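Local coordinates for PE family protein PE8 (PDB 5XFS), which promotes, as a whole protein of which this chain is the PE domain, survival of recombinant mycobacteria in macrophages by regulating host inflammatory cytokines and inhibiting late apoptosis, at residues T17-Q22 with N83-S88. Sequence-based numbering, arbitrary orientation.
Sequences TAAAAQ and NTLGIS
Leu85 reaches across from helix 51-87 and lays one methyl, CD2, against the backbone of helix 13-36 where Ala19 passes into Ala20. Leu85 CD2 lies 3.5 Å from Ala20 N. The same Leu85 CD2 is 4.0 Å from Ala19 CB, so a single branch meets both main chain and methyl. The leucine's CG stands anti to its own backbone N (chi1 173°), which carries the fork out toward the alanines. One residue on, Ala20 CB rests on Gly86 CA at 3.9 Å, and Ala20 CA and Gly86 CA are 5.1 Å apart, consistent with the small surfaces there. Locally, the axes of 17-22 and 83-87 run nearly antiparallel at 157°, 8.3 Å apart at closest approach, as befits the helical hairpin of the PE domain, here near its open end.

Leu85 and Ala19 form the buried side. Leu85 also touches Leu16 of the same chain, while Ala19 packs on an apolar side chain of a different protein in the assembly. Contact thins toward exposed Thr17, whose methyl CG2 only grazes Gly86 O at 4.2 Å. Ser88, just past the helix end, turns its OG back in a weak hydrogen bond to Thr84 O. No hydrogen bond or salt bridge links the two segments, so the hold between them is non-directional packing that depends on shape fit.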
loop_
_atom_site.group_PDB
_atom_site.type_symbol
_atom_site.label_atom_id
_atom_site.label_comp_id
_atom_site.label_asym_id
_atom_site.label_seq_id
_atom_site.Cartn_x
_atom_site.Cartn_y
_atom_site.Cartn_z
ATOM N N THR A 17 12.048 45.906 47.594
ATOM C CA THR A 17 10.684 45.406 47.736
ATOM C C THR A 17 9.857 45.643 46.475
ATOM O O THR A 17 8.944 44.862 46.183
ATOM C CB THR A 17 10.025 46.049 48.954
ATOM O OG1 THR A 17 10.478 47.403 49.072
ATOM C CG2 THR A 17 10.394 45.278 50.225
ATOM N N ALA A 18 10.162 46.693 45.709
ATOM C CA ALA A 18 9.522 46.861 44.406
ATOM C C ALA A 18 9.864 45.701 43.481
ATOM O O ALA A 18 8.973 45.062 42.911
ATOM C CB ALA A 18 9.936 48.190 43.774
ATOM N N ALA A 19 11.161 45.410 43.325
ATOM C CA ALA A 19 11.571 44.272 42.507
ATOM C C ALA A 19 11.019 42.959 43.048
ATOM O O ALA A 19 10.811 42.009 42.283
ATOM C CB ALA A 19 13.096 44.206 42.425
ATOM N N ALA A 20 10.786 42.883 44.359
ATOM C CA ALA A 20 10.141 41.712 44.943
ATOM C C ALA A 20 8.745 41.520 44.373
ATOM O O ALA A 20 8.423 40.466 43.810
ATOM C CB ALA A 20 10.070 41.855 46.461
ATOM N N ALA A 21 7.897 42.543 44.518
ATOM C CA ALA A 21 6.506 42.426 44.107
ATOM C C ALA A 21 6.377 42.380 42.588
ATOM O O ALA A 21 5.557 41.623 42.051
ATOM C CB ALA A 21 5.695 43.582 44.697
ATOM N N GLN A 22 7.173 43.175 41.871
ATOM C CA GLN A 22 7.112 43.132 40.414
ATOM C C GLN A 22 7.460 41.742 39.894
ATOM O O GLN A 22 6.836 41.252 38.948
ATOM C CB GLN A 22 8.040 44.191 39.815
ATOM C CG GLN A 22 8.762 43.761 38.535
ATOM C CD GLN A 22 9.549 44.898 37.893
ATOM O OE1 GLN A 22 8.983 45.755 37.208
ATOM N NE2 GLN A 22 10.860 44.910 38.111
ATOM N N ASN A 83 10.885 35.596 47.813
ATOM C CA ASN A 83 10.863 35.724 49.268
ATOM C C ASN A 83 12.177 36.288 49.782
ATOM O O ASN A 83 12.205 37.308 50.478
ATOM C CB ASN A 83 10.594 34.366 49.905
ATOM C CG ASN A 83 10.848 34.378 51.378
ATOM O OD1 ASN A 83 10.321 35.226 52.092
ATOM N ND2 ASN A 83 11.641 33.437 51.850
ATOM N N THR A 84 13.271 35.640 49.414
ATOM C CA THR A 84 14.590 36.042 49.869
ATOM C C THR A 84 14.969 37.448 49.439
ATOM O O THR A 84 15.564 38.184 50.205
ATOM C CB THR A 84 15.655 35.054 49.373
ATOM O OG1 THR A 84 15.708 33.932 50.257
ATOM C CG2 THR A 84 17.018 35.703 49.319
ATOM N N LEU A 85 14.624 37.826 48.223
ATOM C CA LEU A 85 14.913 39.172 47.770
ATOM C C LEU A 85 14.070 40.136 48.587
ATOM O O LEU A 85 14.521 41.200 48.980
ATOM C CB LEU A 85 14.584 39.306 46.290
ATOM C CG LEU A 85 14.682 40.696 45.675
ATOM C CD1 LEU A 85 16.079 40.928 45.138
ATOM C CD2 LEU A 85 13.660 40.836 44.565
ATOM N N GLY A 86 12.827 39.742 48.821
ATOM C CA GLY A 86 11.865 40.505 49.590
ATOM C C GLY A 86 12.250 40.682 51.038
ATOM O O GLY A 86 12.004 41.722 51.636
ATOM N N ILE A 87 12.853 39.651 51.612
ATOM C CA ILE A 87 13.253 39.681 53.008
ATOM C C ILE A 87 14.249 40.794 53.281
ATOM O O ILE A 87 14.173 41.442 54.316
ATOM C CB ILE A 87 13.875 38.347 53.439
ATOM C CG1 ILE A 87 12.793 37.349 53.806
ATOM C CG2 ILE A 87 14.781 38.531 54.641
ATOM C CD1 ILE A 87 13.331 36.154 54.551
ATOM N N SER A 88 15.187 41.018 52.371
ATOM C CA SER A 88 16.153 42.070 52.591
ATOM C C SER A 88 15.400 43.384 52.651
ATOM O O SER A 88 14.694 43.747 51.718
ATOM C CB SER A 88 17.145 42.104 51.437
ATOM O OG SER A 88 17.525 40.797 51.051
#